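PDB 2Y2W: intracellular exo-alpha-(1->5)-L-arabinofuranosidase from Bifidobacterium longum, which hydrolyses terminal alpha-(1->5)-linked L-arabinofuranosyl bonds in arabinans, and also acts on wheat arabinoxylan, in plant cell wall breakdown. Local coordinates for residues A465-V470 and V484-N489; T42-I47 and S451-H456; V167-R172 and W210-E215; A233-A238 and T272-N277; N90-D95 and Y153-K158. All coordinates share one frame; numbering follows the deposited sequence.

Contact 1 (A465-V470 and V484-N489)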
# COMPACT_ATOMS: atom_id res chain seq x y z
N ALA D 465 -47.76 -9.45 -13.46
CA ALA D 465 -47.37 -10.67 -14.16
C ALA D 465 -46.69 -10.36 -15.49
O ALA D 465 -45.66 -10.95 -15.82
CB ALA D 465 -48.58 -11.57 -14.38
N ILE D 466 -47.26 -9.42 -16.24
CA ILE D 466 -46.73 -9.03 -17.54
C ILE D 466 -45.77 -7.84 -17.40
O ILE D 466 -46.05 -6.89 -16.66
CB ILE D 466 -47.87 -8.70 -18.56
CG1 ILE D 466 -48.88 -9.86 -18.65
CG2 ILE D 466 -47.30 -8.37 -19.95
CD1 ILE D 466 -48.32 -11.19 -19.16
N ASP D 467 -44.65 -7.91 -18.12
CA ASP D 467 -43.65 -6.86 -18.16
C ASP D 467 -43.12 -6.73 -19.60
O ASP D 467 -42.86 -7.75 -20.24
CB ASP D 467 -42.51 -7.19 -17.19
CG ASP D 467 -41.57 -6.01 -16.95
OD1 ASP D 467 -41.97 -4.85 -17.19
OD2 ASP D 467 -40.43 -6.25 -16.51
N ALA D 468 -42.97 -5.50 -20.09
CA ALA D 468 -42.63 -5.27 -21.51
C ALA D 468 -41.85 -3.98 -21.81
O ALA D 468 -41.94 -3.00 -21.07
CB ALA D 468 -43.90 -5.33 -22.36
N VAL D 469 -41.10 -4.01 -22.92
CA VAL D 469 -40.43 -2.83 -23.49
C VAL D 469 -40.75 -2.65 -24.97
O VAL D 469 -40.98 -3.63 -25.69
CB VAL D 469 -38.88 -2.87 -23.39
CG1 VAL D 469 -38.42 -2.34 -22.06
CG2 VAL D 469 -38.33 -4.27 -23.66
N VAL D 470 -40.72 -1.40 -25.43
CA VAL D 470 -40.86 -1.09 -26.84
C VAL D 470 -39.65 -0.28 -27.32
O VAL D 470 -39.34 0.77 -26.76
CB VAL D 470 -42.16 -0.30 -27.14
CG1 VAL D 470 -42.28 0.03 -28.62
CG2 VAL D 470 -43.39 -1.08 -26.68
N VAL D 484 -42.72 -10.34 -21.28
CA VAL D 484 -42.53 -11.51 -20.43
C VAL D 484 -43.78 -11.80 -19.58
O VAL D 484 -44.42 -10.88 -19.07
CB VAL D 484 -41.26 -11.36 -19.54
CG1 VAL D 484 -41.36 -12.18 -18.25
CG2 VAL D 484 -40.02 -11.76 -20.31
N ASN D 485 -44.11 -13.09 -19.45
CA ASN D 485 -45.15 -13.54 -18.53
C ASN D 485 -44.53 -14.19 -17.30
O ASN D 485 -43.89 -15.24 -17.39
CB ASN D 485 -46.11 -14.51 -19.23
CG ASN D 485 -47.31 -14.89 -18.36
OD1 ASN D 485 -47.72 -14.13 -17.48
ND2 ASN D 485 -47.86 -16.07 -18.60
N ARG D 486 -44.72 -13.55 -16.14
CA ARG D 486 -44.06 -13.96 -14.90
C ARG D 486 -44.87 -14.93 -14.03
O ARG D 486 -44.32 -15.54 -13.11
CB ARG D 486 -43.63 -12.74 -14.08
CG ARG D 486 -42.49 -11.95 -14.70
CD ARG D 486 -41.95 -10.88 -13.77
NE ARG D 486 -42.75 -9.66 -13.80
CZ ARG D 486 -42.42 -8.52 -13.19
NH1 ARG D 486 -41.30 -8.44 -12.47
NH2 ARG D 486 -43.21 -7.47 -13.28
N ASP D 487 -46.16 -15.08 -14.34
CA ASP D 487 -47.02 -16.04 -13.63
C ASP D 487 -46.56 -17.46 -13.91
O ASP D 487 -46.23 -17.80 -15.05
CB ASP D 487 -48.49 -15.85 -14.05
CG ASP D 487 -49.47 -16.51 -13.09
OD1 ASP D 487 -49.31 -17.71 -12.77
OD2 ASP D 487 -50.43 -15.83 -12.66
N ALA D 488 -46.53 -18.29 -12.86
CA ALA D 488 -45.96 -19.63 -12.95
C ALA D 488 -46.96 -20.73 -13.33
O ALA D 488 -46.55 -21.81 -13.78
CB ALA D 488 -45.25 -19.99 -11.65
N ASN D 489 -48.25 -20.47 -13.17
CA ASN D 489 -49.29 -21.47 -13.43
C ASN D 489 -50.60 -20.93 -14.05
O ASN D 489 -51.57 -21.67 -14.19
CB ASN D 489 -49.57 -22.32 -12.18
CG ASN D 489 -49.54 -21.51 -10.89
OD1 ASN D 489 -50.26 -20.51 -10.75
ND2 ASN D 489 -48.72 -21.93 -9.95
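R486 sets CG beside its own backbone N (chi1 -70°) and bends at chi3, which carries its guanidinium back past A465 and over to D467. The A465 O lies at the edge of the guanidinium, in its plane, while CB of D467 sits over one face, 4.0 Å from R486 NH2. D467 OD2 is well out of that plane, so the two charges are merely near each other. N485 holds CG anti to its backbone N (chi1 -173°), and its OD1 meets CD1 of I466 at 3.4 Å; its ND2 is hydrogen-bonded to P555 O. The backbones pair as an antiparallel hairpin. D467 and V484 form a hydrogen-bonded pair, with V484 N to D467 O at 2.8 Å and D467 N to V484 O at 3.1 Å. R486 N extends the pairing to A465 O at 2.8 Å. R486 NH1 makes a salt bridge to E308. The hairpin 462-473/478-485 lies between strands 444-456 and 558-564 of the mixed sheet, and D467 packs against helix 382-397.

Contact 2 (T42-I47 and S451-H456)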
# COMPACT_ATOMS: atom_id res chain seq x y z
N THR D 42 -59.42 -14.82 -23.82
CA THR D 42 -59.93 -13.61 -23.17
C THR D 42 -58.83 -12.58 -22.88
O THR D 42 -57.91 -12.85 -22.11
CB THR D 42 -60.67 -13.94 -21.86
N PRO D 43 -58.93 -11.39 -23.51
CA PRO D 43 -57.98 -10.30 -23.26
C PRO D 43 -58.23 -9.64 -21.91
O PRO D 43 -59.33 -9.16 -21.65
CB PRO D 43 -58.26 -9.31 -24.40
CG PRO D 43 -59.12 -10.05 -25.38
CD PRO D 43 -59.89 -11.02 -24.56
N ASP D 44 -57.20 -9.62 -21.06
CA ASP D 44 -57.29 -9.04 -19.72
C ASP D 44 -56.17 -8.04 -19.43
O ASP D 44 -56.31 -7.18 -18.55
CB ASP D 44 -57.32 -10.14 -18.65
CG ASP D 44 -56.07 -11.01 -18.67
OD1 ASP D 44 -55.03 -10.56 -18.15
OD2 ASP D 44 -56.14 -12.14 -19.20
N ALA D 45 -55.07 -8.16 -20.16
CA ALA D 45 -53.90 -7.29 -19.99
C ALA D 45 -53.74 -6.31 -21.16
O ALA D 45 -54.16 -6.59 -22.28
CB ALA D 45 -52.64 -8.13 -19.82
N SER D 46 -53.13 -5.16 -20.88
CA SER D 46 -52.95 -4.12 -21.89
C SER D 46 -51.55 -3.52 -21.91
O SER D 46 -51.10 -2.92 -20.93
CB SER D 46 -54.00 -3.02 -21.73
OG SER D 46 -55.29 -3.49 -22.07
N ILE D 47 -50.87 -3.70 -23.05
CA ILE D 47 -49.60 -3.04 -23.32
C ILE D 47 -49.84 -1.97 -24.38
O ILE D 47 -50.13 -2.29 -25.54
CB ILE D 47 -48.51 -4.04 -23.81
CG1 ILE D 47 -48.35 -5.22 -22.84
CG2 ILE D 47 -47.18 -3.33 -24.08
CD1 ILE D 47 -47.81 -4.87 -21.45
N SER D 451 -51.04 -2.84 -17.81
CA SER D 451 -52.14 -3.20 -16.92
C SER D 451 -52.32 -4.71 -16.93
O SER D 451 -52.87 -5.27 -17.88
CB SER D 451 -53.43 -2.50 -17.35
OG SER D 451 -53.27 -1.09 -17.36
N SER D 452 -51.85 -5.37 -15.88
CA SER D 452 -51.91 -6.82 -15.77
C SER D 452 -52.32 -7.26 -14.37
O SER D 452 -52.07 -6.54 -13.40
CB SER D 452 -50.55 -7.45 -16.13
OG SER D 452 -49.59 -7.24 -15.11
N PRO D 453 -52.97 -8.44 -14.25
CA PRO D 453 -53.28 -9.00 -12.94
C PRO D 453 -52.02 -9.32 -12.14
O PRO D 453 -51.12 -9.99 -12.64
CB PRO D 453 -54.05 -10.29 -13.28
CG PRO D 453 -53.74 -10.57 -14.71
CD PRO D 453 -53.55 -9.24 -15.34
N THR D 454 -51.97 -8.82 -10.91
CA THR D 454 -50.79 -8.99 -10.04
C THR D 454 -50.67 -10.41 -9.49
O THR D 454 -51.64 -11.17 -9.50
CB THR D 454 -50.80 -7.98 -8.87
OG1 THR D 454 -52.08 -7.98 -8.23
CG2 THR D 454 -50.47 -6.57 -9.36
N ILE D 455 -49.47 -10.75 -9.03
CA ILE D 455 -49.20 -12.05 -8.40
C ILE D 455 -48.38 -11.87 -7.13
O ILE D 455 -47.67 -10.87 -6.97
CB ILE D 455 -48.49 -13.03 -9.38
CG1 ILE D 455 -47.33 -12.34 -10.12
CG2 ILE D 455 -49.50 -13.63 -10.36
CD1 ILE D 455 -46.49 -13.26 -10.98
N HIS D 456 -48.48 -12.84 -6.22
CA HIS D 456 -47.82 -12.76 -4.91
C HIS D 456 -46.53 -13.58 -4.85
O HIS D 456 -46.45 -14.68 -5.40
CB HIS D 456 -48.78 -13.20 -3.80
CG HIS D 456 -48.28 -12.92 -2.42
ND1 HIS D 456 -48.47 -11.70 -1.79
CD2 HIS D 456 -47.60 -13.69 -1.54
CE1 HIS D 456 -47.92 -11.75 -0.59
NE2 HIS D 456 -47.39 -12.94 -0.41
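D44 and P453 meet with their side chains at about a right angle. OD1 of D44 comes up against the proline ring at CD, 3.4 Å away, with CG of P453 slightly farther off. The chi1 of D44 (60°) places CG between the backbone N and the carbonyl carbon, and this turns the carboxylate to P453. CB of A45 lies 3.5 Å from S451 O and, more loosely, 4.3 Å from CB of S452. S46 and S451 project from the same face of the sheet, and their CB atoms are 4.4 Å apart. These two serines form an antiparallel hydrogen-bonded pair, which ties the start of the modelled chain to strand 444-456 of the C-terminal beta domain. S46 N donates to S451 O at 3.0 Å, and S451 N returns a bond to S46 O at 3.1 Å. Each donor is tilted some 20° from the plane of the carbonyl it meets. S451 O is also approached by CA of A45, at 3.1 Å, in a CA-H...O contact. On the other edge of strand 45-48 runs strand 492-497. Its T495 OG1 is hydrogen-bonded to S46 OG and to A45 O.

Contact 3 (V167-R172 and W210-E215)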
# COMPACT_ATOMS: atom_id res chain seq x y z
N VAL D 167 -8.30 -3.89 -14.41
CA VAL D 167 -6.95 -3.95 -13.84
C VAL D 167 -6.97 -4.44 -12.40
O VAL D 167 -7.96 -4.25 -11.68
CB VAL D 167 -6.20 -2.59 -13.93
CG1 VAL D 167 -5.79 -2.29 -15.38
CG2 VAL D 167 -7.02 -1.45 -13.34
N ASN D 168 -5.88 -5.09 -11.99
CA ASN D 168 -5.69 -5.58 -10.63
C ASN D 168 -5.69 -4.42 -9.62
O ASN D 168 -4.91 -3.48 -9.76
CB ASN D 168 -4.38 -6.37 -10.54
CG ASN D 168 -4.20 -7.10 -9.21
OD1 ASN D 168 -4.70 -6.67 -8.17
ND2 ASN D 168 -3.47 -8.21 -9.24
N MET D 169 -6.57 -4.51 -8.63
CA MET D 169 -6.54 -3.60 -7.49
C MET D 169 -6.45 -4.38 -6.18
O MET D 169 -6.53 -3.80 -5.10
CB MET D 169 -7.75 -2.66 -7.49
CG MET D 169 -7.75 -1.62 -8.61
SD MET D 169 -6.49 -0.33 -8.48
CE MET D 169 -7.04 0.50 -6.99
N GLY D 170 -6.27 -5.69 -6.30
CA GLY D 170 -6.11 -6.58 -5.16
C GLY D 170 -4.67 -6.69 -4.69
O GLY D 170 -4.30 -6.10 -3.67
N THR D 171 -3.86 -7.45 -5.43
CA THR D 171 -2.44 -7.61 -5.10
C THR D 171 -1.61 -6.44 -5.65
O THR D 171 -0.52 -6.15 -5.15
CB THR D 171 -1.84 -8.96 -5.61
OG1 THR D 171 -1.93 -9.03 -7.04
CG2 THR D 171 -2.57 -10.14 -5.00
N ARG D 172 -2.14 -5.79 -6.67
CA ARG D 172 -1.49 -4.64 -7.32
C ARG D 172 -2.36 -3.39 -7.29
O ARG D 172 -3.38 -3.36 -6.59
CB ARG D 172 -1.09 -5.01 -8.75
CG ARG D 172 0.27 -5.66 -8.81
CD ARG D 172 0.30 -6.84 -9.76
NE ARG D 172 0.60 -6.47 -11.14
CZ ARG D 172 1.81 -6.12 -11.60
NH1 ARG D 172 2.85 -6.04 -10.78
NH2 ARG D 172 1.96 -5.83 -12.88
N TRP D 210 -12.38 1.12 -18.95
CA TRP D 210 -11.54 0.40 -18.00
C TRP D 210 -12.25 0.21 -16.67
O TRP D 210 -12.89 1.13 -16.16
CB TRP D 210 -10.23 1.16 -17.76
CG TRP D 210 -9.32 1.25 -18.94
CD1 TRP D 210 -9.52 1.98 -20.08
CD2 TRP D 210 -8.04 0.61 -19.09
NE1 TRP D 210 -8.46 1.82 -20.93
CE2 TRP D 210 -7.54 0.99 -20.35
CE3 TRP D 210 -7.28 -0.24 -18.29
CZ2 TRP D 210 -6.30 0.54 -20.83
CZ3 TRP D 210 -6.06 -0.69 -18.76
CH2 TRP D 210 -5.58 -0.29 -20.02
N CYS D 211 -12.12 -0.99 -16.11
CA CYS D 211 -12.64 -1.27 -14.77
C CYS D 211 -11.51 -1.23 -13.74
O CYS D 211 -10.57 -2.03 -13.79
CB CYS D 211 -13.34 -2.63 -14.73
SG CYS D 211 -14.76 -2.73 -15.83
N ILE D 212 -11.61 -0.28 -12.82
CA ILE D 212 -10.61 -0.11 -11.78
C ILE D 212 -10.89 -1.09 -10.63
O ILE D 212 -11.61 -0.77 -9.68
CB ILE D 212 -10.54 1.36 -11.29
CG1 ILE D 212 -10.39 2.30 -12.49
CG2 ILE D 212 -9.37 1.55 -10.33
CD1 ILE D 212 -10.85 3.71 -12.23
N GLY D 213 -10.33 -2.28 -10.76
CA GLY D 213 -10.52 -3.34 -9.78
C GLY D 213 -11.77 -4.15 -10.03
O GLY D 213 -12.55 -3.84 -10.94
N ASN D 214 -11.96 -5.18 -9.21
CA ASN D 214 -13.14 -6.03 -9.26
C ASN D 214 -13.69 -6.34 -7.87
O ASN D 214 -12.92 -6.68 -6.96
CB ASN D 214 -12.83 -7.33 -9.98
CG ASN D 214 -14.03 -8.24 -10.07
OD1 ASN D 214 -14.90 -8.05 -10.93
ND2 ASN D 214 -14.10 -9.23 -9.19
N GLU D 215 -15.01 -6.22 -7.73
CA GLU D 215 -15.74 -6.61 -6.52
C GLU D 215 -14.95 -6.41 -5.22
O GLU D 215 -14.86 -7.31 -4.38
CB GLU D 215 -16.22 -8.07 -6.63
CG GLU D 215 -17.32 -8.30 -7.68
CD GLU D 215 -17.82 -9.73 -7.72
OE1 GLU D 215 -16.99 -10.67 -7.63
OE2 GLU D 215 -19.04 -9.93 -7.86
O HOH W 1 -9.34 -6.37 -8.25
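V167 and I212 pair in parallel at the ends of adjacent barrel strands, with V167 N donating to C211 O at 3.0 Å, nearly straight. A weak bond follows from G213 N to V167 O. V167 CG1 meets the edge of the W210 ring at CZ3, 3.7 Å away and in the ring plane. Its CG2 faces C211 O at 3.6 Å. M169 sets CG beside its backbone N (chi1 -69°), 3.4 Å from G213 N; the bend at chi2 then brings SD alongside CG2 of I212. A CB on G213 would clash with M169, and its positive phi also suits glycine. An alanine in place of V167 would remove both methyls and would probably leave a gap at the W210 edge. One water accepts from N214 N at 3.0 Å and weakly from M169 N, linking the segments. N214 and E215, by similarity sugar-binding and catalytic (proton donor/acceptor), follow in the loop; apolar packing and one good backbone bond probably hold the strand end before them.

Contact 4 (A233-A238 and T272-N277)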
# COMPACT_ATOMS: atom_id res chain seq x y z
N ALA D 233 -8.17 4.73 -3.15
CA ALA D 233 -7.42 4.03 -4.20
C ALA D 233 -7.93 4.36 -5.61
O ALA D 233 -7.14 4.69 -6.49
CB ALA D 233 -7.44 2.53 -3.96
N VAL D 234 -9.25 4.28 -5.80
CA VAL D 234 -9.86 4.57 -7.09
C VAL D 234 -9.71 6.04 -7.49
O VAL D 234 -9.62 6.36 -8.67
CB VAL D 234 -11.35 4.09 -7.16
CG1 VAL D 234 -12.28 5.01 -6.35
CG2 VAL D 234 -11.83 3.99 -8.60
N ASP D 235 -9.67 6.93 -6.50
CA ASP D 235 -9.43 8.35 -6.75
C ASP D 235 -8.04 8.58 -7.32
O ASP D 235 -7.88 9.36 -8.26
CB ASP D 235 -9.62 9.17 -5.46
CG ASP D 235 -9.36 10.66 -5.67
OD1 ASP D 235 -9.72 11.21 -6.74
OD2 ASP D 235 -8.80 11.29 -4.75
N LYS D 236 -7.05 7.89 -6.76
CA LYS D 236 -5.66 7.96 -7.25
C LYS D 236 -5.52 7.38 -8.66
O LYS D 236 -4.93 8.03 -9.54
CB LYS D 236 -4.71 7.24 -6.29
CG LYS D 236 -4.47 7.97 -4.97
CD LYS D 236 -3.70 7.10 -3.98
CE LYS D 236 -3.67 7.73 -2.58
NZ LYS D 236 -5.03 7.89 -1.97
N VAL D 237 -6.07 6.19 -8.88
CA VAL D 237 -5.94 5.49 -10.16
C VAL D 237 -6.73 6.16 -11.29
O VAL D 237 -6.21 6.32 -12.40
CB VAL D 237 -6.32 3.99 -10.04
CG1 VAL D 237 -6.16 3.27 -11.38
CG2 VAL D 237 -5.47 3.30 -8.98
N ALA D 238 -7.97 6.56 -11.00
CA ALA D 238 -8.83 7.21 -11.99
C ALA D 238 -8.28 8.55 -12.47
O ALA D 238 -8.30 8.85 -13.66
CB ALA D 238 -10.25 7.37 -11.46
N THR D 272 -18.50 9.89 -4.22
CA THR D 272 -18.36 11.26 -3.73
C THR D 272 -16.91 11.75 -3.83
O THR D 272 -16.66 12.88 -4.27
CB THR D 272 -18.88 11.42 -2.28
OG1 THR D 272 -20.28 11.11 -2.24
CG2 THR D 272 -18.68 12.84 -1.76
N LYS D 273 -15.96 10.91 -3.43
CA LYS D 273 -14.55 11.27 -3.43
C LYS D 273 -13.95 11.27 -4.84
O LYS D 273 -13.26 12.22 -5.22
CB LYS D 273 -13.75 10.34 -2.52
CG LYS D 273 -12.35 10.85 -2.19
CD LYS D 273 -11.76 10.15 -0.98
CE LYS D 273 -10.41 10.73 -0.60
NZ LYS D 273 -9.85 10.09 0.62
N ALA D 274 -14.23 10.23 -5.61
CA ALA D 274 -13.59 10.04 -6.91
C ALA D 274 -14.41 10.57 -8.09
O ALA D 274 -14.08 10.29 -9.25
CB ALA D 274 -13.24 8.57 -7.11
N TYR D 275 -15.46 11.34 -7.80
CA TYR D 275 -16.42 11.80 -8.81
C TYR D 275 -15.80 12.33 -10.10
O TYR D 275 -16.13 11.85 -11.19
CB TYR D 275 -17.39 12.84 -8.21
CG TYR D 275 -18.21 13.57 -9.25
CD1 TYR D 275 -19.25 12.93 -9.92
CD2 TYR D 275 -17.93 14.90 -9.59
CE1 TYR D 275 -20.00 13.59 -10.88
CE2 TYR D 275 -18.67 15.57 -10.55
CZ TYR D 275 -19.70 14.91 -11.20
OH TYR D 275 -20.43 15.58 -12.14
N GLU D 276 -14.91 13.32 -9.97
CA GLU D 276 -14.38 14.05 -11.13
C GLU D 276 -13.80 13.19 -12.26
O GLU D 276 -14.00 13.50 -13.43
CB GLU D 276 -13.35 15.10 -10.69
CG GLU D 276 -13.92 16.52 -10.55
CD GLU D 276 -14.45 17.10 -11.87
OE1 GLU D 276 -14.00 16.66 -12.96
OE2 GLU D 276 -15.32 17.99 -11.82
N ASN D 277 -13.10 12.11 -11.90
CA ASN D 277 -12.42 11.28 -12.90
C ASN D 277 -13.12 9.95 -13.19
O ASN D 277 -12.57 9.08 -13.87
CB ASN D 277 -10.97 11.05 -12.49
CG ASN D 277 -10.21 12.34 -12.29
OD1 ASN D 277 -9.78 12.66 -11.19
ND2 ASN D 277 -10.05 13.11 -13.37
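A274 presses its methyl into the surface of helix 227-244. Its CB touches CG1 of V234 and CA of D235, each at 3.8 Å. V234 has chi1 near 74°, which sets CG1 between the backbone N and the carbonyl carbon and brings it over to A274. CG2 stands anti to the backbone N, and this branch reaches I212 on the barrel strand. D235 holds CG anti to its backbone N (chi1 179°). Its CB lies 4.0 Å from CB of A274. Its OD1 comes to 4.0 Å from K273 O without bonding across the contact. These are two neighbouring outer helices of the (beta/alpha)8 barrel, 227-244 and 265-274, and small alanines let their backbones come close: CA of D235 and CA of A274 are 4.5 Å apart. Three residues on in each segment, A238 meets N277. A238 CB is 3.8 Å from N277 O, and N277 CB is 3.7 Å from A238 O. The side chain of N277 also touches H239 and K242. K273 is extended, and its NZ stays 5.6 Å from D235 OD2. D235 OD2 instead accepts a hydrogen bond from H224 of the third subunit. K236 makes a salt bridge to E229 of that same subunit.

Contact 5 (N90-D95 and Y153-K158)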
# COMPACT_ATOMS: atom_id res chain seq x y z
N ASN D 90 -4.49 -18.28 -34.82
CA ASN D 90 -4.21 -17.87 -33.44
C ASN D 90 -4.74 -18.85 -32.39
O ASN D 90 -4.47 -18.71 -31.20
CB ASN D 90 -4.76 -16.47 -33.17
CG ASN D 90 -3.98 -15.38 -33.88
OD1 ASN D 90 -2.75 -15.37 -33.87
ND2 ASN D 90 -4.70 -14.46 -34.50
N GLY D 91 -5.51 -19.83 -32.85
CA GLY D 91 -6.06 -20.87 -31.98
C GLY D 91 -7.41 -20.55 -31.37
O GLY D 91 -7.81 -21.17 -30.39
N PHE D 92 -8.11 -19.57 -31.95
CA PHE D 92 -9.46 -19.24 -31.51
C PHE D 92 -10.49 -20.10 -32.24
O PHE D 92 -10.40 -20.28 -33.46
CB PHE D 92 -9.79 -17.76 -31.73
CG PHE D 92 -8.76 -16.81 -31.16
CD1 PHE D 92 -8.29 -16.96 -29.86
CD2 PHE D 92 -8.28 -15.75 -31.93
CE1 PHE D 92 -7.35 -16.08 -29.35
CE2 PHE D 92 -7.34 -14.87 -31.42
CZ PHE D 92 -6.87 -15.03 -30.13
N ARG D 93 -11.46 -20.62 -31.50
CA ARG D 93 -12.53 -21.43 -32.07
C ARG D 93 -13.46 -20.58 -32.91
O ARG D 93 -14.04 -19.61 -32.41
CB ARG D 93 -13.32 -22.14 -30.97
CG ARG D 93 -12.68 -23.43 -30.47
CD ARG D 93 -13.47 -24.05 -29.33
NE ARG D 93 -14.73 -24.64 -29.78
CZ ARG D 93 -15.41 -25.58 -29.12
NH1 ARG D 93 -14.95 -26.06 -27.97
NH2 ARG D 93 -16.55 -26.05 -29.62
N GLN D 94 -13.61 -20.94 -34.18
CA GLN D 94 -14.47 -20.18 -35.09
C GLN D 94 -15.95 -20.43 -34.82
O GLN D 94 -16.76 -19.51 -34.96
CB GLN D 94 -14.13 -20.48 -36.56
CG GLN D 94 -14.72 -19.48 -37.57
CD GLN D 94 -14.29 -18.04 -37.31
OE1 GLN D 94 -13.10 -17.71 -37.33
NE2 GLN D 94 -15.27 -17.17 -37.08
N ASP D 95 -16.29 -21.65 -34.43
CA ASP D 95 -17.69 -21.99 -34.12
C ASP D 95 -18.22 -21.15 -32.95
O ASP D 95 -19.39 -20.76 -32.94
CB ASP D 95 -17.88 -23.49 -33.88
CG ASP D 95 -17.00 -24.04 -32.75
OD1 ASP D 95 -16.18 -23.30 -32.18
OD2 ASP D 95 -17.15 -25.25 -32.44
N TYR D 153 -6.91 -9.16 -27.47
CA TYR D 153 -7.02 -8.07 -28.44
C TYR D 153 -7.27 -8.63 -29.85
O TYR D 153 -8.16 -8.16 -30.56
CB TYR D 153 -5.76 -7.19 -28.45
CG TYR D 153 -5.74 -6.21 -29.60
CD1 TYR D 153 -6.53 -5.07 -29.58
CD2 TYR D 153 -4.94 -6.45 -30.72
CE1 TYR D 153 -6.52 -4.17 -30.65
CE2 TYR D 153 -4.93 -5.56 -31.79
CZ TYR D 153 -5.72 -4.42 -31.74
OH TYR D 153 -5.71 -3.54 -32.80
N ARG D 154 -6.47 -9.62 -30.23
CA ARG D 154 -6.63 -10.29 -31.52
C ARG D 154 -8.00 -10.95 -31.64
O ARG D 154 -8.63 -10.89 -32.70
CB ARG D 154 -5.50 -11.30 -31.75
CG ARG D 154 -4.18 -10.66 -32.17
CD ARG D 154 -3.13 -11.71 -32.50
NE ARG D 154 -2.45 -12.21 -31.31
CZ ARG D 154 -1.26 -11.77 -30.88
NH1 ARG D 154 -0.62 -10.82 -31.55
NH2 ARG D 154 -0.72 -12.29 -29.79
N TRP D 155 -8.46 -11.56 -30.54
CA TRP D 155 -9.79 -12.16 -30.50
C TRP D 155 -10.87 -11.11 -30.71
O TRP D 155 -11.82 -11.32 -31.47
CB TRP D 155 -10.01 -12.92 -29.19
CG TRP D 155 -11.29 -13.70 -29.18
CD1 TRP D 155 -11.46 -15.00 -29.56
CD2 TRP D 155 -12.59 -13.23 -28.77
NE1 TRP D 155 -12.78 -15.37 -29.42
CE2 TRP D 155 -13.49 -14.30 -28.94
CE3 TRP D 155 -13.07 -12.01 -28.28
CZ2 TRP D 155 -14.85 -14.19 -28.63
CZ3 TRP D 155 -14.42 -11.90 -27.97
CH2 TRP D 155 -15.30 -12.99 -28.15
N SER D 156 -10.73 -9.98 -30.02
CA SER D 156 -11.68 -8.88 -30.11
C SER D 156 -11.69 -8.21 -31.48
O SER D 156 -12.72 -7.69 -31.91
CB SER D 156 -11.41 -7.85 -29.01
OG SER D 156 -11.46 -8.46 -27.73
N GLN D 157 -10.54 -8.21 -32.15
CA GLN D 157 -10.45 -7.75 -33.54
C GLN D 157 -11.25 -8.67 -34.46
O GLN D 157 -11.99 -8.20 -35.33
CB GLN D 157 -8.99 -7.67 -34.01
CG GLN D 157 -8.17 -6.55 -33.37
CD GLN D 157 -8.60 -5.15 -33.79
OE1 GLN D 157 -8.71 -4.25 -32.96
NE2 GLN D 157 -8.86 -4.97 -35.08
N LYS D 158 -11.10 -9.98 -34.25
CA LYS D 158 -11.83 -11.00 -35.01
C LYS D 158 -13.34 -10.96 -34.75
O LYS D 158 -14.13 -11.15 -35.66
CB LYS D 158 -11.29 -12.40 -34.67
CG LYS D 158 -10.38 -13.02 -35.72
CD LYS D 158 -11.18 -13.53 -36.93
CE LYS D 158 -10.47 -14.66 -37.66
NZ LYS D 158 -10.64 -15.97 -36.97
O HOH W 2 -13.12 -18.23 -30.30
O HOH W 3 -14.97 -14.10 -37.29
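The loop 90-93 runs up to the start of helix 94-103 and lies against helix 149-159. CA of F92 is 7.2 Å from CA of W155, so side chains fill the space between the backbones. F92 has CG anti to its carbonyl carbon (chi1 -51°), which turns its ring to the helix. The W155 edge meets the F92 face in a T-shaped stack, the planes at 90° and CD1 of W155 3.6 Å from CG of F92. CB of W155 adds a CH-pi contact, 4.0 Å from the ring centroid. A leucine in place of F92 would remove the flat face and would probably leave the W155 edge poorly packed. The N90 amide crosses the R154 chain, with ND2 3.7 Å from CD. K158 NZ donates to Q94 OE1 at 3.0 Å, in the carbonyl plane, and also forms a salt bridge with D88. A water joins W155 NE1 to R93 O. The loop thus packs on helix 149-159, and W155 extends the packing to L97 and V100 of helix 94-103.

The five contacts fall in two domains. Contacts 1 and 2 join strands of the mixed beta sheet and touch each other, S452 and P453 lying against A465. Contact 1 is buried; contact 2 is at the surface and brings the N-terminal strand to the sheet. Contacts 3, 4 and 5 belong to the barrel. Contact 3 is buried at the strand ends, beside the active site inferred from relatives. Contact 4 lies outside it between helices, only partly buried: M169 packs on A233 and V237, and I212 on V234 and V237. Contact 5 is also peripheral. Backbone hydrogen bonds carry contacts 1 and 2; contact 3 mixes them with apolar packing. Contact 4 has none across its segments, and contact 5 combines an aromatic stack with a polar rim.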